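Local atomic coordinates of arginine kinase (Anthopleura japonica, PDB entry 4RF6), a protein that catalyses the reversible transfer of a phosphoryl group from ATP to L-arginine, giving phosphoarginine and ADP, through two phosphagen kinase units joined in one chain. Residues A[115-120]-A[244-249]; A[108-113]-A[342-347]; A[309-314]-A[348-353]; A[237-242]-A[250-255]. All blocks are in the same frame, centred on the assembly; numbering follows the deposited sequence.

Interaction 1 (A[115-120]-A[244-249]); sequences VKAPDL and SDIGSV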
# COMPACT_ATOMS: atom_id res chain seq x y z
N VAL A 115 8.64 0.97 -24.19
CA VAL A 115 7.52 0.32 -23.52
C VAL A 115 6.25 1.14 -23.70
O VAL A 115 6.25 2.35 -23.49
CB VAL A 115 7.81 0.08 -22.02
CG1 VAL A 115 6.53 -0.25 -21.26
CG2 VAL A 115 8.85 -1.02 -21.85
N LYS A 116 5.17 0.48 -24.10
CA LYS A 116 3.88 1.15 -24.26
C LYS A 116 2.95 0.62 -23.18
O LYS A 116 2.38 -0.46 -23.31
CB LYS A 116 3.31 0.88 -25.65
CG LYS A 116 4.28 1.16 -26.79
CD LYS A 116 4.82 2.59 -26.71
CE LYS A 116 5.58 3.00 -27.97
NZ LYS A 116 6.97 2.46 -28.02
N ALA A 117 2.82 1.38 -22.09
CA ALA A 117 2.07 0.90 -20.93
C ALA A 117 1.21 1.96 -20.28
O ALA A 117 1.57 2.50 -19.22
CB ALA A 117 3.03 0.30 -19.91
N PRO A 118 0.06 2.28 -20.89
CA PRO A 118 -0.91 3.16 -20.23
C PRO A 118 -1.38 2.51 -18.93
O PRO A 118 -1.69 1.31 -18.96
CB PRO A 118 -2.07 3.21 -21.22
CG PRO A 118 -1.47 2.83 -22.54
CD PRO A 118 -0.38 1.86 -22.23
N ASP A 119 -1.44 3.27 -17.84
CA ASP A 119 -1.74 2.71 -16.51
C ASP A 119 -2.99 1.81 -16.50
O ASP A 119 -4.10 2.26 -16.79
CB ASP A 119 -1.88 3.84 -15.48
CG ASP A 119 -1.77 3.33 -14.05
OD1 ASP A 119 -1.34 2.18 -13.84
OD2 ASP A 119 -2.11 4.10 -13.13
N LEU A 120 -2.79 0.54 -16.16
CA LEU A 120 -3.84 -0.48 -16.25
C LEU A 120 -5.02 -0.26 -15.31
O LEU A 120 -6.18 -0.43 -15.70
CB LEU A 120 -3.27 -1.88 -15.99
CG LEU A 120 -2.42 -2.48 -17.11
CD1 LEU A 120 -1.79 -3.80 -16.69
CD2 LEU A 120 -3.27 -2.66 -18.35
N SER A 244 -0.68 -0.03 -10.06
CA SER A 244 -0.50 -0.79 -11.30
C SER A 244 0.49 -0.17 -12.30
O SER A 244 0.75 -0.77 -13.35
CB SER A 244 -1.86 -0.92 -11.99
OG SER A 244 -2.43 0.37 -12.18
N ASP A 245 1.01 1.01 -12.00
CA ASP A 245 1.72 1.80 -13.01
C ASP A 245 3.13 1.26 -13.32
O ASP A 245 4.13 1.91 -13.00
CB ASP A 245 1.78 3.27 -12.57
CG ASP A 245 2.00 4.21 -13.74
OD1 ASP A 245 2.41 3.74 -14.82
OD2 ASP A 245 1.79 5.43 -13.55
N ILE A 246 3.20 0.10 -13.96
CA ILE A 246 4.48 -0.51 -14.28
C ILE A 246 5.31 0.37 -15.23
O ILE A 246 6.55 0.30 -15.22
CB ILE A 246 4.32 -1.95 -14.83
CG1 ILE A 246 5.68 -2.65 -14.95
CG2 ILE A 246 3.60 -1.95 -16.17
CD1 ILE A 246 5.59 -4.10 -15.37
N GLY A 247 4.63 1.19 -16.02
CA GLY A 247 5.32 2.12 -16.91
C GLY A 247 6.17 3.11 -16.13
O GLY A 247 7.35 3.31 -16.42
N SER A 248 5.57 3.71 -15.11
CA SER A 248 6.28 4.66 -14.25
C SER A 248 7.39 3.98 -13.44
O SER A 248 8.45 4.56 -13.23
CB SER A 248 5.30 5.37 -13.32
OG SER A 248 5.98 6.09 -12.32
N VAL A 249 7.13 2.76 -12.98
CA VAL A 249 8.11 1.99 -12.21
C VAL A 249 9.36 1.69 -13.04
O VAL A 249 10.49 1.81 -12.56
CB VAL A 249 7.51 0.68 -11.69
CG1 VAL A 249 8.60 -0.25 -11.15
CG2 VAL A 249 6.46 0.94 -10.62
O HOH W 1 1.90 1.71 -16.72
O HOH W 2 -0.10 -0.53 -16.03

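Interaction 2 (A[108-113]-A[342-347]); sequences SDMNPA and LSEVQC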
# COMPACT_ATOMS: atom_id res chain seq x y z
N SER A 108 20.03 -6.58 -24.90
CA SER A 108 19.59 -5.75 -23.79
C SER A 108 18.85 -4.53 -24.33
O SER A 108 19.14 -4.07 -25.43
CB SER A 108 20.78 -5.30 -22.97
OG SER A 108 21.54 -6.40 -22.52
N ASP A 109 17.91 -4.01 -23.54
CA ASP A 109 17.19 -2.80 -23.92
C ASP A 109 16.60 -2.14 -22.67
O ASP A 109 15.60 -2.60 -22.12
CB ASP A 109 16.09 -3.10 -24.95
CG ASP A 109 15.39 -1.84 -25.45
OD1 ASP A 109 15.79 -0.72 -25.05
OD2 ASP A 109 14.43 -1.98 -26.25
N MET A 110 17.25 -1.07 -22.25
CA MET A 110 16.84 -0.32 -21.06
C MET A 110 16.32 1.06 -21.43
O MET A 110 16.51 2.02 -20.69
CB MET A 110 18.01 -0.21 -20.08
CG MET A 110 18.28 -1.49 -19.30
SD MET A 110 16.97 -1.89 -18.14
CE MET A 110 17.24 -0.63 -16.90
N ASN A 111 15.66 1.16 -22.59
CA ASN A 111 14.99 2.39 -22.99
C ASN A 111 13.49 2.29 -22.70
O ASN A 111 12.75 1.66 -23.45
CB ASN A 111 15.21 2.69 -24.47
CG ASN A 111 14.76 4.09 -24.86
OD1 ASN A 111 13.88 4.67 -24.23
ND2 ASN A 111 15.36 4.63 -25.91
N PRO A 112 13.05 2.94 -21.61
CA PRO A 112 11.66 2.87 -21.14
C PRO A 112 10.66 3.42 -22.16
O PRO A 112 9.49 3.08 -22.09
CB PRO A 112 11.66 3.77 -19.90
CG PRO A 112 12.81 4.70 -20.10
CD PRO A 112 13.85 3.87 -20.80
N ALA A 113 11.13 4.24 -23.10
CA ALA A 113 10.26 4.80 -24.14
C ALA A 113 9.83 3.73 -25.14
O ALA A 113 8.90 3.94 -25.93
CB ALA A 113 10.95 5.95 -24.85
N LEU A 342 15.35 -12.32 -24.11
CA LEU A 342 14.41 -11.21 -24.25
C LEU A 342 14.97 -10.00 -23.54
O LEU A 342 15.71 -10.14 -22.56
CB LEU A 342 13.02 -11.57 -23.71
CG LEU A 342 12.76 -11.46 -22.20
CD1 LEU A 342 11.28 -11.67 -21.91
CD2 LEU A 342 13.59 -12.45 -21.41
N SER A 343 14.66 -8.81 -24.04
CA SER A 343 15.21 -7.60 -23.46
C SER A 343 14.44 -7.21 -22.20
O SER A 343 13.37 -7.77 -21.93
CB SER A 343 15.17 -6.45 -24.46
OG SER A 343 13.83 -6.08 -24.74
N GLU A 344 14.99 -6.28 -21.43
CA GLU A 344 14.30 -5.75 -20.26
C GLU A 344 12.98 -5.12 -20.70
O GLU A 344 11.95 -5.29 -20.05
CB GLU A 344 15.16 -4.70 -19.56
CG GLU A 344 16.40 -5.26 -18.88
CD GLU A 344 17.56 -5.46 -19.84
OE1 GLU A 344 17.35 -5.28 -21.06
OE2 GLU A 344 18.67 -5.78 -19.37
N VAL A 345 13.02 -4.40 -21.82
CA VAL A 345 11.83 -3.81 -22.42
C VAL A 345 10.78 -4.87 -22.74
O VAL A 345 9.60 -4.70 -22.45
CB VAL A 345 12.17 -3.00 -23.69
CG1 VAL A 345 10.95 -2.83 -24.59
CG2 VAL A 345 12.75 -1.65 -23.31
N GLN A 346 11.23 -5.97 -23.35
CA GLN A 346 10.33 -7.05 -23.74
C GLN A 346 9.72 -7.75 -22.52
O GLN A 346 8.54 -8.11 -22.53
CB GLN A 346 11.06 -8.07 -24.62
CG GLN A 346 11.25 -7.62 -26.06
CD GLN A 346 12.03 -8.61 -26.89
OE1 GLN A 346 13.00 -9.22 -26.42
NE2 GLN A 346 11.62 -8.79 -28.14
N CYS A 347 10.53 -7.93 -21.48
CA CYS A 347 10.05 -8.51 -20.24
C CYS A 347 8.91 -7.68 -19.65
O CYS A 347 7.85 -8.21 -19.29
CB CYS A 347 11.19 -8.65 -19.23
SG CYS A 347 10.69 -9.39 -17.66
O HOH W 3 20.01 -7.31 -20.70
O HOH W 4 13.63 -4.40 -26.95

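Interaction 3 (A[309-314]-A[348-353]); sequences KYHIQA and VQDMYD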
# COMPACT_ATOMS: atom_id res chain seq x y z
N LYS A 309 1.76 -17.96 -22.96
CA LYS A 309 1.95 -17.01 -24.06
C LYS A 309 2.94 -15.90 -23.71
O LYS A 309 3.80 -15.55 -24.52
CB LYS A 309 0.60 -16.42 -24.49
CG LYS A 309 0.71 -15.25 -25.48
CD LYS A 309 -0.49 -15.23 -26.42
CE LYS A 309 -0.99 -13.82 -26.71
NZ LYS A 309 -0.12 -13.06 -27.65
N TYR A 310 2.82 -15.35 -22.50
CA TYR A 310 3.66 -14.22 -22.11
C TYR A 310 4.88 -14.63 -21.27
O TYR A 310 5.64 -13.76 -20.82
CB TYR A 310 2.82 -13.15 -21.41
CG TYR A 310 1.79 -12.56 -22.34
CD1 TYR A 310 2.16 -11.72 -23.38
CD2 TYR A 310 0.44 -12.87 -22.20
CE1 TYR A 310 1.23 -11.19 -24.24
CE2 TYR A 310 -0.50 -12.35 -23.06
CZ TYR A 310 -0.10 -11.50 -24.08
OH TYR A 310 -1.03 -10.97 -24.95
N HIS A 311 5.08 -15.93 -21.10
CA HIS A 311 6.21 -16.47 -20.34
C HIS A 311 6.26 -15.92 -18.92
O HIS A 311 7.33 -15.57 -18.40
CB HIS A 311 7.53 -16.20 -21.07
CG HIS A 311 7.46 -16.44 -22.54
ND1 HIS A 311 7.66 -15.45 -23.47
CD2 HIS A 311 7.18 -17.57 -23.24
CE1 HIS A 311 7.52 -15.95 -24.69
NE2 HIS A 311 7.23 -17.23 -24.57
N ILE A 312 5.09 -15.84 -18.31
CA ILE A 312 4.97 -15.41 -16.92
C ILE A 312 4.45 -16.57 -16.08
O ILE A 312 4.08 -17.61 -16.62
CB ILE A 312 4.06 -14.19 -16.79
CG1 ILE A 312 2.69 -14.47 -17.44
CG2 ILE A 312 4.72 -12.97 -17.43
CD1 ILE A 312 1.74 -13.26 -17.43
N GLN A 313 4.45 -16.40 -14.76
CA GLN A 313 3.99 -17.45 -13.86
C GLN A 313 3.11 -16.84 -12.78
O GLN A 313 3.29 -15.67 -12.42
CB GLN A 313 5.19 -18.17 -13.23
CG GLN A 313 6.11 -17.24 -12.46
CD GLN A 313 7.48 -17.84 -12.20
OE1 GLN A 313 7.63 -19.07 -12.11
NE2 GLN A 313 8.49 -16.99 -12.08
N ALA A 314 2.16 -17.62 -12.27
CA ALA A 314 1.28 -17.14 -11.20
C ALA A 314 1.43 -17.97 -9.94
O ALA A 314 1.23 -19.19 -9.97
CB ALA A 314 -0.16 -17.12 -11.67
N VAL A 348 9.12 -6.37 -19.57
CA VAL A 348 8.11 -5.45 -19.05
C VAL A 348 6.84 -5.44 -19.91
O VAL A 348 5.72 -5.41 -19.39
CB VAL A 348 8.67 -4.01 -18.91
CG1 VAL A 348 7.58 -3.05 -18.51
CG2 VAL A 348 9.81 -3.98 -17.89
N GLN A 349 7.01 -5.45 -21.23
CA GLN A 349 5.86 -5.41 -22.13
C GLN A 349 5.04 -6.69 -22.02
O GLN A 349 3.80 -6.64 -22.00
CB GLN A 349 6.30 -5.19 -23.58
CG GLN A 349 5.19 -4.66 -24.49
CD GLN A 349 4.74 -3.26 -24.12
OE1 GLN A 349 5.46 -2.28 -24.34
NE2 GLN A 349 3.55 -3.14 -23.54
N ASP A 350 5.72 -7.83 -21.93
CA ASP A 350 5.03 -9.11 -21.72
C ASP A 350 4.29 -9.08 -20.38
O ASP A 350 3.17 -9.57 -20.26
CB ASP A 350 6.02 -10.27 -21.72
CG ASP A 350 6.58 -10.59 -23.09
OD1 ASP A 350 6.04 -10.05 -24.08
OD2 ASP A 350 7.54 -11.38 -23.17
N MET A 351 4.94 -8.49 -19.38
CA MET A 351 4.38 -8.38 -18.04
C MET A 351 3.11 -7.55 -18.08
O MET A 351 2.09 -7.91 -17.48
CB MET A 351 5.38 -7.68 -17.13
CG MET A 351 5.24 -8.07 -15.69
SD MET A 351 5.71 -9.80 -15.52
CE MET A 351 4.52 -10.26 -14.28
N TYR A 352 3.19 -6.43 -18.79
CA TYR A 352 2.06 -5.53 -18.94
C TYR A 352 0.93 -6.18 -19.74
O TYR A 352 -0.23 -6.15 -19.32
CB TYR A 352 2.53 -4.25 -19.65
CG TYR A 352 1.42 -3.26 -19.92
CD1 TYR A 352 1.01 -2.37 -18.94
CD2 TYR A 352 0.79 -3.22 -21.16
CE1 TYR A 352 -0.00 -1.47 -19.18
CE2 TYR A 352 -0.24 -2.32 -21.40
CZ TYR A 352 -0.63 -1.45 -20.41
OH TYR A 352 -1.64 -0.55 -20.64
N ASP A 353 1.28 -6.76 -20.89
CA ASP A 353 0.28 -7.37 -21.77
C ASP A 353 -0.35 -8.57 -21.08
O ASP A 353 -1.56 -8.80 -21.18
CB ASP A 353 0.92 -7.79 -23.10
CG ASP A 353 1.45 -6.62 -23.91
OD1 ASP A 353 1.13 -5.46 -23.59
OD2 ASP A 353 2.19 -6.87 -24.89
O HOH W 5 8.12 -12.53 -20.65

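Interaction 4 (A[237-242]-A[250-255]); sequences IISMEK and FSRLCR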
# COMPACT_ATOMS: atom_id res chain seq x y z
N ILE A 237 19.05 -3.44 -7.75
CA ILE A 237 18.34 -2.18 -7.93
C ILE A 237 16.85 -2.44 -8.11
O ILE A 237 16.45 -3.14 -9.04
CB ILE A 237 18.87 -1.43 -9.15
CG1 ILE A 237 20.40 -1.30 -9.05
CG2 ILE A 237 18.22 -0.07 -9.26
CD1 ILE A 237 21.09 -1.03 -10.39
N ILE A 238 16.03 -1.87 -7.22
CA ILE A 238 14.60 -2.14 -7.21
C ILE A 238 13.78 -0.87 -7.31
O ILE A 238 14.02 0.09 -6.59
CB ILE A 238 14.19 -2.88 -5.92
CG1 ILE A 238 15.08 -4.10 -5.68
CG2 ILE A 238 12.71 -3.29 -5.96
CD1 ILE A 238 15.56 -4.23 -4.25
N SER A 239 12.80 -0.88 -8.22
CA SER A 239 11.83 0.20 -8.29
C SER A 239 10.47 -0.42 -7.97
O SER A 239 10.13 -1.47 -8.51
CB SER A 239 11.82 0.82 -9.69
OG SER A 239 10.84 1.83 -9.78
N MET A 240 9.72 0.22 -7.08
CA MET A 240 8.46 -0.38 -6.63
C MET A 240 7.49 0.64 -6.06
O MET A 240 7.90 1.68 -5.53
CB MET A 240 8.73 -1.47 -5.58
CG MET A 240 9.21 -0.96 -4.22
SD MET A 240 10.87 -0.27 -4.29
CE MET A 240 11.13 0.19 -2.57
N GLU A 241 6.21 0.33 -6.15
CA GLU A 241 5.18 1.18 -5.55
C GLU A 241 3.88 0.39 -5.49
O GLU A 241 3.76 -0.68 -6.09
CB GLU A 241 5.00 2.46 -6.36
CG GLU A 241 4.44 2.24 -7.76
CD GLU A 241 4.61 3.45 -8.66
OE1 GLU A 241 3.70 3.72 -9.48
OE2 GLU A 241 5.66 4.12 -8.55
N LYS A 242 2.91 0.90 -4.74
CA LYS A 242 1.59 0.31 -4.75
C LYS A 242 0.89 0.69 -6.05
O LYS A 242 1.28 1.67 -6.71
CB LYS A 242 0.78 0.76 -3.53
CG LYS A 242 1.22 0.07 -2.23
CD LYS A 242 0.34 0.47 -1.05
CE LYS A 242 0.84 -0.16 0.24
NZ LYS A 242 0.81 -1.65 0.19
N PHE A 250 9.15 1.28 -14.29
CA PHE A 250 10.25 0.94 -15.18
C PHE A 250 11.00 2.18 -15.63
O PHE A 250 12.23 2.15 -15.79
CB PHE A 250 9.74 0.16 -16.40
CG PHE A 250 10.83 -0.41 -17.25
CD1 PHE A 250 11.82 -1.22 -16.69
CD2 PHE A 250 10.87 -0.15 -18.62
CE1 PHE A 250 12.83 -1.75 -17.48
CE2 PHE A 250 11.88 -0.68 -19.41
CZ PHE A 250 12.86 -1.48 -18.84
N SER A 251 10.27 3.28 -15.82
CA SER A 251 10.89 4.56 -16.16
C SER A 251 11.87 5.00 -15.07
O SER A 251 13.01 5.36 -15.36
CB SER A 251 9.80 5.63 -16.37
OG SER A 251 10.38 6.90 -16.58
N ARG A 252 11.40 4.96 -13.82
CA ARG A 252 12.22 5.32 -12.66
C ARG A 252 13.43 4.39 -12.55
O ARG A 252 14.55 4.84 -12.29
CB ARG A 252 11.37 5.27 -11.39
CG ARG A 252 12.11 5.60 -10.10
CD ARG A 252 11.14 5.87 -8.95
NE ARG A 252 10.32 4.71 -8.63
CZ ARG A 252 9.01 4.62 -8.85
NH1 ARG A 252 8.35 5.64 -9.39
NH2 ARG A 252 8.35 3.52 -8.53
N LEU A 253 13.20 3.10 -12.77
CA LEU A 253 14.29 2.12 -12.75
C LEU A 253 15.35 2.48 -13.79
O LEU A 253 16.54 2.60 -13.47
CB LEU A 253 13.78 0.71 -13.01
CG LEU A 253 14.86 -0.37 -13.01
CD1 LEU A 253 15.56 -0.42 -11.66
CD2 LEU A 253 14.30 -1.74 -13.37
N CYS A 254 14.90 2.65 -15.03
CA CYS A 254 15.80 2.94 -16.14
C CYS A 254 16.61 4.21 -15.92
O CYS A 254 17.82 4.22 -16.13
CB CYS A 254 15.02 3.01 -17.45
SG CYS A 254 14.52 1.39 -18.04
N ARG A 255 15.93 5.26 -15.48
CA ARG A 255 16.58 6.54 -15.18
C ARG A 255 17.81 6.35 -14.29
O ARG A 255 18.88 6.87 -14.57
CB ARG A 255 15.59 7.51 -14.54
CG ARG A 255 15.18 8.68 -15.44
CD ARG A 255 13.71 9.03 -15.25
NE ARG A 255 13.38 9.23 -13.85
CZ ARG A 255 12.18 8.98 -13.32
NH1 ARG A 255 11.20 8.53 -14.08
NH2 ARG A 255 11.98 9.19 -12.03

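Interaction 1 (A[115-120]-A[244-249])
The N-cap of helix 246-264, where Asp245 precedes the first turn, is met by the long loop that leads from helix 86-96 into strand 127-136, the first in sequence of the strands of the phosphagen kinase sheet. Asp119 and Ser244 make the direct polar link: Ser244 OG donates to Asp119 OD1 over 2.7 Å, reaching the carboxylate from above its plane, 36° out of it. The serine hydroxyl sits between its own backbone N and carbonyl carbon (chi1 55°), a position from which it also accepts from Asp121 N, so one small side chain grips the loop at two points. Asp119 then lies over Asp245, the two carboxylates stacked with planes only 19° apart although the side chains cross at about a right angle. Their OD2 atoms come within 4.1 Å, a like-charge approach that may raise the pKa of one of the pair. At the cap itself Ser248 N donates to Asp245 OD1 over 3.2 Å. Asp245 is also the centre of an inverse gamma turn, which swings the chain into the helix. Earlier in the loop, Ala117 rests its CB against Gly247 CA and, less closely, Ile246 CG2; Ile246 in turn packs on Ile132, a residue of the predicted ATP site. Two waters bridge the backbones. One accepts from Leu120 N and donates to Ser244 O. The other accepts from Gly247 N at 2.9 Å while donating to Ala117 O at 2.6 Å and to Asp245 OD1 at 2.8 Å.

Interaction 2 (A[108-113]-A[342-347])
Ser343 opens the contact by laying its CB against Asp109 CB, 3.5 Å away, while its OG shares a water with Asp109 OD2, an oxygen that is also bonded to His114. Glu344 comes next and turns back on itself: bent at chi2 (82°), its chain brings OE1 to Asp109 N, which donates over 2.8 Å in an almost straight bond (178°), nearly along the C-O axis. The other oxygen, OE2, pairs with Arg136, so each carboxylate oxygen has its own partner. Met110 crosses the same chain at about a right angle, its SD 3.5 Å from Glu344 CG. At Val345 the backbone N makes a weak bond to Asp109 O, and Val345 CG2 lies 3.4 Å from Asp109 CG, packed against the carboxylate and close to Asn111 O. Asp109 OD1 meanwhile accepts from Asn111 N, which folds the loop into an Asx turn. Gln346 pairs back with Ser343: its N donates to Ser343 OG at 3.0 Å and its OE1 accepts from Ser343 N at 2.9 Å. This reciprocal pairing is a capping box, the classic N-terminal closure of an alpha-helix, here at the beginning of helix 344-370.

Interaction 3 (A[309-314]-A[348-353])
Tyr310 lies against one side of helix 344-370 at Asp350 and Asp353. Its CE1 is 3.6 Å from Asp353 CB, and the Asp353 backbone carbonyl carbon stands over the centre of one ring face, 4.2 Å above the plane; the opposite face is covered by the CG of its neighbour Lys309. The ring touches the CB of Asp353 rather than the carboxylate, whose plane is turned 72° from it. Asp350 CB approaches Tyr310 O at 3.6 Å, and a water donating to both Tyr310 O and Asp350 OD2, 2.8 Å in each case, ties the two together. Deeper in, Ile312 CG2 packs on Met351 SD at 3.8 Å, the methionine chain being bent at chi2 (68°) so that its sulfur comes back towards the isoleucine. Behind these contacts His311, with positive phi, belongs to a Schellman motif as the chain leaves the preceding helix and enters edge strand 312-316 of the sheet. His311 ND1 comes to 4.1 Å from Asp350 OD2, at the edge of the imidazole. Farther out, Ile334 of the adjacent strand touches both Ile312 and Met351, while Asp353 OD1 receives a weak bond from Gln349 NE2.

Interaction 4 (A[237-242]-A[250-255])
With CG anti to the backbone N and a bend at chi3 (62°), Arg252 extends off its helix and turns its guanidinium to the end of the strand, where Glu241, its CG between backbone N and carbonyl carbon and the rest of its chain extended, comes to meet it. The result is a salt bridge through a single carboxylate oxygen. Arg252 NH2 donates to Glu241 OE2 at 2.8 Å, on the anti side but tilted out of the carboxylate plane, while staying near the guanidinium plane, and NH1 adds a weak bond to the same atom at 3.2 Å. Glu241 OE2 lies at the guanidinium edge, the two planes 23° apart. Arg252 NE donates elsewhere, to Thr224 O, which fixes the rotation of the group from a second direction. Two residues earlier in the strand, Ser239 OG bonds to Val249 O of helix 246-264, and its CB sits 3.9 Å from Leu253 CB. This is the packing of that helix on the antiparallel sheet of the phosphagen kinase catalytic domain: strand 235-242 runs into the helix through a short connection, and segments 237-242 and 250-255 run nearly antiparallel, at 155°, their axes 7.7 Å apart at closest approach. Leu253 points its CD1 at Ile237 CG2, 3.6 Å away, and also touches Ile132 of neighbouring strand 127-136, a residue of the predicted ATP site. On the outer side of the helix, Arg255 lays one guanidinium face against Arg252 CA and pairs with Asp169.

How the interactions relate
All four contacts lie in the first of the two phosphagen kinase repeats, with centres 11 to 17 Å apart. Helix 246-264 serves interactions 1 and 4, and helix 344-370 serves interactions 2 and 3; Val348 and Phe250 pack the two helices together. Along the chain, interactions 1 and 4 are both nested within the span closed by interaction 2, yet cross each other, and interaction 3 follows them while crossing interaction 2. The loop 108-120 passes over both helices, and Lys116 N and Pro118 O bond to Gln349 and Tyr352. Interactions 3 and 4 reach the same eight-stranded sheet, and the loop packs on both helices, close to strands carrying predicted ATP-binding residues.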